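Local coordinates for protein Agap007691-pb (Anopheles gambiae, PDB 5C98) that is of unknown function but has the serpin fold, whose members commonly inhibit serine proteases by inserting a cleaved reactive loop into a central sheet, at residues G70-V75 with I79-R84; M52-A57 with D64-F69; P43-L48 with L95-F100; A86-D91 with I358-D363; R47-M52 with L169-G174. One frame throughout, in Å; residues are numbered along the deposited sequence.

Interaction 1: residues G70-V75 with I79-R84; sequences GLPEDV and IEQQQR
Q81 reaches across to the ring of P72. With chi1 at 175°, CG of Q81 lies anti to the backbone N, and the extended chain carries the amide out from the helix, its side chain lying also against I17 of helix 15-32. Q81 CD comes to 4.0 Å from P72 CD. Q81 OE1 sits 3.7 Å from P72 CD, with L71 CD2 a little farther off, while its hydrogen bond comes from R47 NH2 on helix 43-51. Q81 NE2 passes P72 CG at 3.9 Å and donates to water 1 at 2.9 Å, and this water in turn donates to G70 O. The long polar glutamine, its amide held at both ends, ties the turn between helices 59-69 and 75-89 to helix 75-89, within the serpin helical bundle. G70, with positive phi, suits the helix exit, and D74 is the N-cap of the next helix. There I79 N bonds V75 O at 2.9 Å, an ordinary first-turn bond, and V75 CG1 meets I79 CD1 at 4.2 Å.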
# COMPACT_ATOMS: atom_id res chain seq x y z
N GLY A 70 -11.04 -7.26 11.88
CA GLY A 70 -10.89 -7.81 13.21
C GLY A 70 -10.87 -6.78 14.31
O GLY A 70 -10.31 -7.03 15.38
N LEU A 71 -11.49 -5.62 14.10
CA LEU A 71 -11.47 -4.58 15.12
C LEU A 71 -12.16 -5.04 16.40
O LEU A 71 -13.16 -5.78 16.34
CB LEU A 71 -12.19 -3.33 14.60
CG LEU A 71 -11.62 -2.71 13.35
CD1 LEU A 71 -12.16 -1.29 13.15
CD2 LEU A 71 -10.07 -2.68 13.35
N PRO A 72 -11.68 -4.62 17.57
CA PRO A 72 -12.35 -4.96 18.83
C PRO A 72 -13.77 -4.42 18.89
O PRO A 72 -14.07 -3.32 18.43
CB PRO A 72 -11.47 -4.28 19.89
CG PRO A 72 -10.14 -4.19 19.28
CD PRO A 72 -10.38 -3.96 17.80
N GLU A 73 -14.65 -5.21 19.52
CA GLU A 73 -15.99 -4.72 19.84
C GLU A 73 -15.95 -3.60 20.87
O GLU A 73 -16.88 -2.79 20.94
CB GLU A 73 -16.86 -5.86 20.35
CG GLU A 73 -17.25 -6.83 19.27
CD GLU A 73 -18.38 -7.75 19.72
OE1 GLU A 73 -18.19 -8.48 20.71
OE2 GLU A 73 -19.46 -7.72 19.09
N ASP A 74 -14.91 -3.58 21.71
CA ASP A 74 -14.68 -2.50 22.66
C ASP A 74 -14.13 -1.35 21.83
O ASP A 74 -12.96 -1.37 21.44
CB ASP A 74 -13.66 -2.98 23.68
CG ASP A 74 -13.24 -1.93 24.65
OD1 ASP A 74 -13.61 -0.76 24.50
OD2 ASP A 74 -12.53 -2.30 25.62
N VAL A 75 -14.97 -0.34 21.56
CA VAL A 75 -14.58 0.75 20.68
C VAL A 75 -13.44 1.55 21.29
O VAL A 75 -12.54 2.01 20.56
CB VAL A 75 -15.80 1.64 20.37
CG1 VAL A 75 -15.38 2.91 19.68
CG2 VAL A 75 -16.76 0.87 19.47
N ILE A 79 -9.87 2.26 19.36
CA ILE A 79 -9.21 3.56 19.16
C ILE A 79 -7.77 3.47 19.61
O ILE A 79 -6.85 3.89 18.89
CB ILE A 79 -9.99 4.65 19.93
CG1 ILE A 79 -11.32 4.92 19.24
CG2 ILE A 79 -9.17 5.94 20.03
CD1 ILE A 79 -12.28 5.73 20.09
N GLU A 80 -7.54 2.94 20.82
CA GLU A 80 -6.17 2.83 21.32
C GLU A 80 -5.32 1.95 20.41
O GLU A 80 -4.13 2.23 20.19
CB GLU A 80 -6.18 2.28 22.74
CG GLU A 80 -6.76 3.26 23.76
CD GLU A 80 -6.48 2.88 25.21
OE1 GLU A 80 -6.13 1.71 25.47
OE2 GLU A 80 -6.60 3.76 26.08
N GLN A 81 -5.90 0.87 19.90
CA GLN A 81 -5.17 -0.01 18.99
C GLN A 81 -4.80 0.74 17.70
O GLN A 81 -3.66 0.65 17.23
CB GLN A 81 -6.02 -1.25 18.68
CG GLN A 81 -5.43 -2.21 17.64
CD GLN A 81 -6.45 -3.25 17.15
OE1 GLN A 81 -7.18 -3.03 16.21
NE2 GLN A 81 -6.49 -4.38 17.83
N GLN A 82 -5.74 1.47 17.13
CA GLN A 82 -5.44 2.20 15.90
C GLN A 82 -4.28 3.15 16.15
O GLN A 82 -3.36 3.24 15.34
CB GLN A 82 -6.68 2.96 15.43
CG GLN A 82 -6.59 3.51 14.02
CD GLN A 82 -5.79 4.79 13.90
OE1 GLN A 82 -5.45 5.44 14.89
NE2 GLN A 82 -5.51 5.17 12.68
N GLN A 83 -4.31 3.85 17.28
CA GLN A 83 -3.28 4.85 17.57
C GLN A 83 -1.91 4.19 17.66
O GLN A 83 -0.93 4.71 17.13
CB GLN A 83 -3.60 5.56 18.89
CG GLN A 83 -4.75 6.53 18.82
CD GLN A 83 -5.07 7.13 20.16
OE1 GLN A 83 -5.51 6.44 21.08
NE2 GLN A 83 -4.80 8.41 20.30
N ARG A 84 -1.83 3.08 18.38
CA ARG A 84 -0.56 2.39 18.55
C ARG A 84 -0.04 1.87 17.22
O ARG A 84 1.15 2.01 16.90
CB ARG A 84 -0.78 1.24 19.55
CG ARG A 84 0.45 0.45 19.92
CD ARG A 84 0.13 -0.55 21.04
NE ARG A 84 -0.91 -1.51 20.66
CZ ARG A 84 -0.69 -2.58 19.91
NH1 ARG A 84 0.52 -2.84 19.44
NH2 ARG A 84 -1.70 -3.40 19.61
O HOH W 1 -8.15 -6.69 17.11

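Interaction 2: residues M52-A57 with D64-F69; sequences MFYPLA and DFQVAF
Y54 and F65 bring the backbones nearest, their CA atoms 7.2 Å apart, where the 3-10 turn 54-56 passes the side of helix 59-69. This is the connection in the serpin helical bundle by which the chain passes from helix 43-51 to helix 59-69. Y54 puts CG anti to its own N (chi1 178°), which swings the ring across to the helix. There Y54 CD1 rests 3.8 Å from F65 CB, an oblique approach, while Y54 CB lies 3.9 Å from F65 CD2, at the edge of the phenylalanine ring; the two side chains lie alongside, running opposite ways. F65 suits this buried place: its flat ring also takes F69 CE2 over one face, 4.0 Å above the plane and displaced toward the rim, and touches L50 of helix 43-51. A tyrosine is apt at 54 because its ring is greasy along the flank and polar only at the far end, where Q66, partly exposed, can meet it. The Q66 amide stands nearly upright to the phenol ring. The hydroxyl also bonds P72 O, which can only accept, while it accepts from the Q66 amide. Q66 NE2 gives its N-H to Y54 OH over 2.9 Å, almost straight at 169° and only 7° out of the amide plane.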
# COMPACT_ATOMS: atom_id res chain seq x y z
N MET A 52 -10.39 4.82 11.69
CA MET A 52 -10.67 6.07 12.41
C MET A 52 -12.17 6.34 12.44
O MET A 52 -12.65 7.00 13.36
CB MET A 52 -9.94 7.25 11.75
CG MET A 52 -8.44 7.10 11.69
SD MET A 52 -7.61 8.63 11.24
CE MET A 52 -8.16 8.82 9.54
N PHE A 53 -12.91 5.86 11.45
CA PHE A 53 -14.35 6.09 11.43
C PHE A 53 -15.13 5.06 12.23
O PHE A 53 -16.33 5.25 12.44
CB PHE A 53 -14.82 6.11 9.98
CG PHE A 53 -14.24 7.24 9.20
CD1 PHE A 53 -14.88 8.46 9.19
CD2 PHE A 53 -13.01 7.12 8.56
CE1 PHE A 53 -14.34 9.53 8.50
CE2 PHE A 53 -12.46 8.21 7.88
CZ PHE A 53 -13.13 9.41 7.85
N TYR A 54 -14.50 3.98 12.68
CA TYR A 54 -15.23 2.95 13.41
C TYR A 54 -15.97 3.46 14.63
O TYR A 54 -17.12 3.06 14.82
CB TYR A 54 -14.22 1.86 13.81
CG TYR A 54 -14.73 0.69 14.62
CD1 TYR A 54 -15.64 -0.20 14.07
CD2 TYR A 54 -14.21 0.42 15.87
CE1 TYR A 54 -16.05 -1.30 14.76
CE2 TYR A 54 -14.62 -0.67 16.58
CZ TYR A 54 -15.53 -1.54 16.02
OH TYR A 54 -15.94 -2.65 16.72
N PRO A 55 -15.40 4.35 15.45
CA PRO A 55 -16.17 4.85 16.60
C PRO A 55 -17.38 5.68 16.22
O PRO A 55 -18.26 5.88 17.07
CB PRO A 55 -15.14 5.69 17.38
CG PRO A 55 -13.82 5.29 16.83
CD PRO A 55 -14.04 4.88 15.43
N LEU A 56 -17.45 6.17 14.99
CA LEU A 56 -18.53 7.02 14.51
C LEU A 56 -19.58 6.25 13.76
O LEU A 56 -20.57 6.83 13.30
CB LEU A 56 -17.95 8.09 13.57
CG LEU A 56 -16.79 8.87 14.19
CD1 LEU A 56 -16.48 10.11 13.41
CD2 LEU A 56 -17.07 9.24 15.64
N ALA A 57 -19.40 4.95 13.62
CA ALA A 57 -20.18 4.15 12.70
C ALA A 57 -21.35 3.49 13.41
O ALA A 57 -21.25 3.10 14.58
CB ALA A 57 -19.28 3.06 12.08
N ASP A 64 -19.26 -4.65 9.65
CA ASP A 64 -18.37 -4.78 8.51
C ASP A 64 -16.91 -4.65 8.94
O ASP A 64 -16.05 -5.39 8.46
CB ASP A 64 -18.67 -3.70 7.47
CG ASP A 64 -19.69 -4.11 6.43
OD1 ASP A 64 -20.33 -5.17 6.56
OD2 ASP A 64 -19.85 -3.32 5.47
N PHE A 65 -16.59 -3.67 9.78
CA PHE A 65 -15.20 -3.45 10.12
C PHE A 65 -14.69 -4.53 11.06
O PHE A 65 -13.50 -4.86 11.03
CB PHE A 65 -15.04 -2.08 10.79
CG PHE A 65 -15.11 -0.91 9.85
CD1 PHE A 65 -15.55 -1.04 8.54
CD2 PHE A 65 -14.71 0.34 10.28
CE1 PHE A 65 -15.62 0.06 7.71
CE2 PHE A 65 -14.75 1.46 9.44
CZ PHE A 65 -15.22 1.31 8.16
N GLN A 66 -15.56 -5.07 11.91
CA GLN A 66 -15.18 -6.21 12.74
C GLN A 66 -14.82 -7.40 11.87
O GLN A 66 -13.81 -8.07 12.10
CB GLN A 66 -16.34 -6.53 13.68
CG GLN A 66 -16.46 -5.52 14.81
CD GLN A 66 -17.84 -5.50 15.44
OE1 GLN A 66 -18.66 -6.41 15.26
NE2 GLN A 66 -18.11 -4.44 16.20
N VAL A 67 -15.60 -7.64 10.83
CA VAL A 67 -15.34 -8.78 9.94
C VAL A 67 -14.09 -8.53 9.11
O VAL A 67 -13.18 -9.37 9.05
CB VAL A 67 -16.56 -9.01 9.04
CG1 VAL A 67 -16.28 -10.14 8.04
CG2 VAL A 67 -17.77 -9.37 9.88
N ALA A 68 -14.03 -7.37 8.46
CA ALA A 68 -12.96 -7.11 7.51
C ALA A 68 -11.60 -7.03 8.19
O ALA A 68 -10.60 -7.54 7.66
CB ALA A 68 -13.24 -5.79 6.77
N PHE A 69 -11.53 -6.34 9.32
CA PHE A 69 -10.27 -5.96 9.93
C PHE A 69 -10.04 -6.58 11.30
O PHE A 69 -8.96 -6.40 11.87
CB PHE A 69 -10.22 -4.43 10.12
CG PHE A 69 -10.51 -3.62 8.87
CD1 PHE A 69 -9.91 -3.94 7.66
CD2 PHE A 69 -11.38 -2.53 8.92
CE1 PHE A 69 -10.17 -3.19 6.54
CE2 PHE A 69 -11.68 -1.80 7.81
CZ PHE A 69 -11.05 -2.12 6.60

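Interaction 3: residues P43-L48 with L95-F100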
# COMPACT_ATOMS: atom_id res chain seq x y z
N PRO A 43 -2.88 -2.40 2.01
CA PRO A 43 -4.11 -2.76 2.72
C PRO A 43 -4.03 -2.45 4.20
O PRO A 43 -5.05 -2.14 4.83
CB PRO A 43 -4.25 -4.26 2.42
CG PRO A 43 -3.54 -4.40 1.05
CD PRO A 43 -2.37 -3.52 1.19
N TYR A 44 -2.86 -2.58 4.80
CA TYR A 44 -2.70 -2.27 6.21
C TYR A 44 -3.08 -0.83 6.47
O TYR A 44 -3.79 -0.55 7.45
CB TYR A 44 -1.26 -2.53 6.65
CG TYR A 44 -0.97 -2.45 8.15
CD1 TYR A 44 -1.83 -3.02 9.07
CD2 TYR A 44 0.20 -1.88 8.60
CE1 TYR A 44 -1.54 -3.00 10.42
CE2 TYR A 44 0.49 -1.84 9.97
CZ TYR A 44 -0.38 -2.41 10.84
OH TYR A 44 -0.11 -2.41 12.19
N HIS A 45 -2.61 0.11 5.63
CA HIS A 45 -3.00 1.49 5.87
C HIS A 45 -4.46 1.76 5.49
O HIS A 45 -5.09 2.64 6.08
CB HIS A 45 -2.05 2.46 5.23
CG HIS A 45 -2.16 3.82 5.81
ND1 HIS A 45 -2.55 4.92 5.07
CD2 HIS A 45 -1.94 4.26 7.06
CE1 HIS A 45 -2.57 5.98 5.86
NE2 HIS A 45 -2.21 5.60 7.08
N VAL A 46 -5.01 1.02 4.52
CA VAL A 46 -6.45 1.08 4.27
C VAL A 46 -7.20 0.80 5.57
O VAL A 46 -8.10 1.55 5.97
CB VAL A 46 -6.85 0.12 3.13
CG1 VAL A 46 -8.35 -0.13 3.08
CG2 VAL A 46 -6.33 0.59 1.78
N ARG A 47 -6.83 -0.28 6.25
CA ARG A 47 -7.42 -0.65 7.53
C ARG A 47 -7.21 0.45 8.57
O ARG A 47 -8.16 0.85 9.27
CB ARG A 47 -6.86 -2.01 8.00
CG ARG A 47 -7.19 -2.36 9.45
CD ARG A 47 -6.06 -1.96 10.38
NE ARG A 47 -6.33 -2.39 11.76
CZ ARG A 47 -6.11 -3.62 12.20
NH1 ARG A 47 -5.60 -4.55 11.41
NH2 ARG A 47 -6.36 -3.91 13.48
N LEU A 48 -5.98 0.94 8.69
CA LEU A 48 -5.71 1.90 9.75
C LEU A 48 -6.48 3.20 9.53
O LEU A 48 -7.02 3.79 10.48
CB LEU A 48 -4.22 2.18 9.87
CG LEU A 48 -3.45 1.00 10.44
CD1 LEU A 48 -1.97 1.25 10.28
CD2 LEU A 48 -3.75 0.73 11.92
N LEU A 95 9.50 5.29 5.99
CA LEU A 95 8.22 4.92 5.42
C LEU A 95 7.24 5.95 5.93
O LEU A 95 7.16 6.19 7.15
CB LEU A 95 7.81 3.51 5.87
CG LEU A 95 6.51 2.97 5.26
CD1 LEU A 95 6.54 1.44 5.26
CD2 LEU A 95 5.27 3.48 5.95
N LYS A 96 6.54 6.60 5.01
CA LYS A 96 5.53 7.58 5.37
C LYS A 96 4.16 7.00 5.08
O LYS A 96 3.91 6.56 3.95
CB LYS A 96 5.75 8.87 4.60
CG LYS A 96 7.00 9.61 5.07
CD LYS A 96 7.16 10.97 4.35
CE LYS A 96 8.50 11.61 4.67
NZ LYS A 96 8.75 11.68 6.12
N ALA A 97 3.31 6.94 6.09
CA ALA A 97 1.93 6.45 5.97
C ALA A 97 1.05 7.54 6.57
O ALA A 97 0.99 7.69 7.79
CB ALA A 97 1.75 5.13 6.69
N LEU A 98 0.39 8.29 5.69
CA LEU A 98 -0.30 9.52 6.07
C LEU A 98 -1.71 9.49 5.54
O LEU A 98 -1.92 9.29 4.34
CB LEU A 98 0.43 10.74 5.50
CG LEU A 98 1.83 11.01 6.05
CD1 LEU A 98 2.63 11.92 5.09
CD2 LEU A 98 1.73 11.62 7.44
N SER A 99 -2.68 9.71 6.42
CA SER A 99 -4.07 9.87 6.02
C SER A 99 -4.46 11.34 6.01
O SER A 99 -3.90 12.18 6.72
CB SER A 99 -5.01 9.11 6.93
OG SER A 99 -4.88 9.54 8.28
N PHE A 100 -5.49 11.63 5.22
CA PHE A 100 -5.96 13.00 5.04
C PHE A 100 -7.45 12.90 4.78
O PHE A 100 -7.90 11.99 4.07
CB PHE A 100 -5.22 13.62 3.86
CG PHE A 100 -5.53 15.05 3.61
CD1 PHE A 100 -4.95 16.02 4.40
CD2 PHE A 100 -6.39 15.44 2.60
CE1 PHE A 100 -5.22 17.38 4.21
CE2 PHE A 100 -6.66 16.79 2.38
CZ PHE A 100 -6.09 17.76 3.19
O HOH W 2 -1.99 7.04 9.46
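The imidazole of H45 carries A97 CB over one face, 4.1 Å from the ring centroid and 22° off the ring normal, a CH-pi contact displaced toward the rim on the CD2 side. At the edge, near the ring plane, lie S99 N and water 2. The corner atom H45 CE1 approaches the peptide carbon L98 C to 3.6 Å, and S99 CB to 4.1 Å. H45 sets CG anti to its own N (chi1 -162°), which directs the ring from the helix toward the strand. Alternation along the strand explains the partners: A97 and S99 point at the helix, whereas the side chain of L98 points away. Helix 43-48 runs at 37° to the strand, with axes 9.5 Å apart. In serpins this helix lies behind the central A sheet, and its start belongs to what is called the shutter region; the packing of H45 is consistent with that setting. A small residue such as A97 lets a flat ring lie close against the sheet. Both ring nitrogens of the buried histidine are engaged: H45 NE2 is 2.8 Å from water 2, which gives only a weak bond to A97 O, and ND1 bonds S173 OG on the neighbouring strand 169-177. The hydroxyl of S99 turns to T123 OG1.

Interaction 4: residues A86-D91 with I358-D363; sequences AQQLHD and IRRTMD
Q88 and R360 meet at the protein surface, a polar crossing of two long side chains between the last turn of helix 75-89 and the end of strand 354-360. Each chain leaves its backbone with CG anti to N and runs on extended, Q88 with chi1 168°, and they cross at about a right angle. Q88 OE1 comes over one face of the guanidinium. The amide and guanidinium planes are 55° apart. The 2.6 Å from Q88 OE1 to R360 NH1 is very short, yet the angle is too poor for a hydrogen bond, so the detail is doubtful. Strands 354-360 and 366-372 form an antiparallel beta hairpin of the serpin fold, and R360 stands where the chain enters its turn. Within that turn D363 makes a salt bridge to the same guanidinium: R360 NH1 donates to D363 OD2 at 3.2 Å and 138°, reaching it from above the carboxylate plane. Arginine and glutamine suit this place, long enough to reach from helix to strand end and polar enough for a surface. D363 OD1, meanwhile, accepts from N365 N.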
# COMPACT_ATOMS: atom_id res chain seq x y z
N ALA A 86 -0.82 2.84 14.12
CA ALA A 86 -0.49 3.90 13.17
C ALA A 86 0.83 4.57 13.52
O ALA A 86 1.60 4.94 12.63
CB ALA A 86 -1.61 4.92 13.12
N GLN A 87 1.10 4.73 14.81
CA GLN A 87 2.35 5.36 15.22
C GLN A 87 3.54 4.47 14.91
O GLN A 87 4.61 4.97 14.55
CB GLN A 87 2.30 5.69 16.71
CG GLN A 87 3.54 6.40 17.24
CD GLN A 87 3.42 6.80 18.70
OE1 GLN A 87 2.43 7.41 19.11
NE2 GLN A 87 4.43 6.47 19.49
N GLN A 88 3.37 3.16 15.03
CA GLN A 88 4.44 2.22 14.70
C GLN A 88 4.72 2.19 13.19
O GLN A 88 5.87 2.08 12.78
CB GLN A 88 4.05 0.84 15.22
CG GLN A 88 4.87 -0.33 14.74
CD GLN A 88 4.45 -1.63 15.41
OE1 GLN A 88 5.19 -2.21 16.20
NE2 GLN A 88 3.23 -2.11 15.09
N LEU A 89 3.68 2.33 12.37
CA LEU A 89 3.81 2.22 10.92
C LEU A 89 4.51 3.44 10.34
O LEU A 89 5.46 3.31 9.57
CB LEU A 89 2.44 2.09 10.28
CG LEU A 89 2.48 2.02 8.74
CD1 LEU A 89 3.35 0.88 8.25
CD2 LEU A 89 1.10 1.93 8.18
N HIS A 90 4.01 4.62 10.65
CA HIS A 90 4.60 5.84 10.12
C HIS A 90 5.95 6.05 10.80
O HIS A 90 6.04 6.10 12.03
CB HIS A 90 3.66 7.00 10.38
CG HIS A 90 4.17 8.29 9.85
ND1 HIS A 90 4.29 8.56 8.51
CD2 HIS A 90 4.64 9.38 10.49
CE1 HIS A 90 4.79 9.77 8.34
NE2 HIS A 90 5.00 10.29 9.54
N ASP A 91 7.01 6.15 10.01
CA ASP A 91 8.35 6.09 10.54
C ASP A 91 9.24 7.05 9.75
O ASP A 91 10.13 6.64 8.98
CB ASP A 91 8.87 4.65 10.51
CG ASP A 91 10.21 4.49 11.18
OD1 ASP A 91 10.59 5.39 11.95
OD2 ASP A 91 10.87 3.44 10.95
N ILE A 358 6.57 -5.56 0.89
CA ILE A 358 7.38 -4.81 1.82
C ILE A 358 6.93 -5.19 3.22
O ILE A 358 5.76 -5.02 3.56
CB ILE A 358 7.21 -3.29 1.62
CG1 ILE A 358 7.42 -2.91 0.16
CG2 ILE A 358 8.10 -2.50 2.59
CD1 ILE A 358 8.84 -3.23 -0.36
N ARG A 359 7.86 -5.72 4.01
CA ARG A 359 7.54 -6.28 5.31
C ARG A 359 8.39 -5.66 6.41
O ARG A 359 9.52 -5.22 6.18
CB ARG A 359 7.71 -7.80 5.35
CG ARG A 359 6.97 -8.55 4.28
CD ARG A 359 7.00 -10.07 4.47
NE ARG A 359 8.35 -10.60 4.45
CZ ARG A 359 8.68 -11.82 4.89
NH1 ARG A 359 7.75 -12.61 5.43
NH2 ARG A 359 9.94 -12.24 4.82
N ARG A 360 7.81 -5.55 7.59
CA ARG A 360 8.57 -5.24 8.79
C ARG A 360 9.32 -6.51 9.18
O ARG A 360 8.70 -7.57 9.33
CB ARG A 360 7.59 -4.77 9.88
CG ARG A 360 8.25 -4.29 11.16
CD ARG A 360 7.22 -3.99 12.24
NE ARG A 360 7.92 -3.49 13.43
CZ ARG A 360 7.47 -3.58 14.68
NH1 ARG A 360 6.31 -4.16 14.95
NH2 ARG A 360 8.20 -3.09 15.67
N THR A 361 10.65 -6.44 9.25
CA THR A 361 11.43 -7.67 9.42
C THR A 361 11.14 -8.34 10.76
O THR A 361 11.17 -9.58 10.85
CB THR A 361 12.94 -7.41 9.24
OG1 THR A 361 13.44 -6.51 10.24
CG2 THR A 361 13.22 -6.82 7.88
N MET A 362 10.82 -7.56 11.79
CA MET A 362 10.69 -8.11 13.14
C MET A 362 9.53 -9.10 13.24
O MET A 362 9.66 -10.15 13.90
CB MET A 362 10.49 -6.97 14.13
CG MET A 362 10.35 -7.40 15.58
SD MET A 362 11.94 -7.52 16.41
CE MET A 362 12.24 -5.79 16.81
N ASP A 363 8.40 -8.80 12.61
CA ASP A 363 7.18 -9.60 12.78
C ASP A 363 6.61 -10.13 11.46
O ASP A 363 5.60 -10.85 11.50
CB ASP A 363 6.11 -8.80 13.54
CG ASP A 363 5.74 -7.49 12.84
OD1 ASP A 363 6.15 -7.33 11.68
OD2 ASP A 363 5.04 -6.63 13.44

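Interaction 5: residues R47-M52 with L169-G174; sequences RLALSM and LMLFSG
A49, M52 and L171 form an apolar contact on the sheet-facing side of helix 43-51, where CA of A49 and CA of S173 come within 7.0 Å. L171 does most of the touching, through its two methyls. L171 CD2 lies 4.1 Å from A49 CB and as near to the backbone carbon A49 C, so the branched tip nestles against the helix backbone itself. The neighbouring L50 N is 4.0 Å from the same L171 CD2. Alanine suits this point: its single methyl lets L171 CD2 reach the helix backbone. L171 CD1 is met by M52 CE at 4.2 Å; the two side chains approach at a slant. M52 bends at chi3 (-67°), which turns the end methyl onto the leucine, a reach that suits the long unbranched methionine. L50 also touches L171, though it has two conformers and the detail is uncertain. The polar bonding stays within the helix: S51 N donates to R47 O at 2.9 Å, and S51 OG probably does too, less certainly because S51 has two conformers. The neighbours complete the packing between helix 43-51 and the serpin A sheet: antiparallel strand 95-104 brings V101 to L171, while parallel strand 320-328 flanks the other edge and brings F321 to both A49 and L171.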
# COMPACT_ATOMS: atom_id res chain seq x y z
N ARG A 47 -6.83 -0.28 6.25
CA ARG A 47 -7.42 -0.65 7.53
C ARG A 47 -7.21 0.45 8.57
O ARG A 47 -8.16 0.85 9.27
CB ARG A 47 -6.86 -2.01 8.00
CG ARG A 47 -7.19 -2.36 9.45
CD ARG A 47 -6.06 -1.96 10.38
NE ARG A 47 -6.33 -2.39 11.76
CZ ARG A 47 -6.11 -3.62 12.20
NH1 ARG A 47 -5.60 -4.55 11.41
NH2 ARG A 47 -6.36 -3.91 13.48
N LEU A 48 -5.98 0.94 8.69
CA LEU A 48 -5.71 1.90 9.75
C LEU A 48 -6.48 3.20 9.53
O LEU A 48 -7.02 3.79 10.48
CB LEU A 48 -4.22 2.18 9.87
CG LEU A 48 -3.45 1.00 10.44
CD1 LEU A 48 -1.97 1.25 10.28
CD2 LEU A 48 -3.75 0.73 11.92
N ALA A 49 -6.50 3.67 8.29
CA ALA A 49 -7.17 4.93 8.01
C ALA A 49 -8.68 4.78 8.17
O ALA A 49 -9.33 5.60 8.82
CB ALA A 49 -6.81 5.44 6.62
N LEU A 50 -9.26 3.74 7.58
CA LEU A 50 -10.69 3.59 7.67
C LEU A 50 -11.14 3.35 9.11
O LEU A 50 -12.25 3.74 9.48
CB LEU A 50 -11.11 2.47 6.71
CG LEU A 50 -12.57 2.32 6.33
CD1 LEU A 50 -13.18 3.65 5.91
CD2 LEU A 50 -12.70 1.28 5.23
N SER A 51 -10.31 2.71 9.91
CA SER A 51 -10.64 2.41 11.30
C SER A 51 -10.93 3.66 12.11
O SER A 51 -11.59 3.59 13.15
CB SER A 51 -9.46 1.68 11.96
OG SER A 51 -9.45 0.31 11.64
N MET A 52 -10.39 4.82 11.69
CA MET A 52 -10.67 6.07 12.41
C MET A 52 -12.17 6.34 12.44
O MET A 52 -12.65 7.00 13.36
CB MET A 52 -9.94 7.25 11.75
CG MET A 52 -8.44 7.10 11.69
SD MET A 52 -7.61 8.63 11.24
CE MET A 52 -8.16 8.82 9.54
N LEU A 169 -17.69 13.89 2.50
CA LEU A 169 -16.65 13.26 3.30
C LEU A 169 -15.81 12.37 2.40
O LEU A 169 -16.34 11.46 1.77
CB LEU A 169 -17.29 12.39 4.38
CG LEU A 169 -16.34 11.62 5.29
CD1 LEU A 169 -15.58 12.57 6.22
CD2 LEU A 169 -17.13 10.61 6.14
N MET A 170 -14.49 12.60 2.38
CA MET A 170 -13.59 11.78 1.58
C MET A 170 -12.31 11.52 2.33
O MET A 170 -11.86 12.35 3.13
CB MET A 170 -13.22 12.48 0.28
CG MET A 170 -14.45 12.88 -0.54
SD MET A 170 -14.03 13.33 -2.24
CE MET A 170 -13.75 11.71 -2.92
N LEU A 171 -11.73 10.35 2.08
CA LEU A 171 -10.56 9.87 2.79
C LEU A 171 -9.44 9.58 1.81
O LEU A 171 -9.70 9.13 0.69
CB LEU A 171 -10.90 8.57 3.56
CG LEU A 171 -9.79 7.92 4.39
CD1 LEU A 171 -9.30 8.85 5.50
CD2 LEU A 171 -10.34 6.62 4.96
N PHE A 172 -8.20 9.82 2.21
CA PHE A 172 -7.01 9.60 1.40
C PHE A 172 -5.93 8.92 2.23
O PHE A 172 -5.79 9.21 3.42
CB PHE A 172 -6.52 10.92 0.81
CG PHE A 172 -7.61 11.62 0.07
CD1 PHE A 172 -7.81 11.37 -1.28
CD2 PHE A 172 -8.48 12.47 0.71
CE1 PHE A 172 -8.86 11.99 -1.95
CE2 PHE A 172 -9.52 13.05 0.05
CZ PHE A 172 -9.70 12.82 -1.28
N SER A 173 -5.20 8.00 1.60
CA SER A 173 -4.07 7.31 2.22
C SER A 173 -2.89 7.40 1.29
O SER A 173 -3.00 7.04 0.11
CB SER A 173 -4.43 5.83 2.39
OG SER A 173 -3.24 5.06 2.56
N GLY A 174 -1.76 7.85 1.80
CA GLY A 174 -0.50 7.78 1.07
C GLY A 174 0.48 6.90 1.81
O GLY A 174 0.73 7.16 2.99

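In the fold
From the N terminus, helix 43-51 opens two long-range contacts, interactions 3 and 5, which start from overlapping segments. Before either closes, interaction 2 joins 52-57 to helix 59-69, and interaction 1 then joins the next turn to helix 75-89; these two follow in series and touch each other. Interaction 3 closes at strand 95-104, enclosing both, and interaction 5 closes later, at the adjacent strand 169-177, enclosing them too. Interaction 4 leaves the end of helix 75-89 and closes only near the C terminus, at 358-363, so it crosses interactions 3 and 5. Together they tie the helical bundle to the central sheet, and the bundle to the distant hairpin.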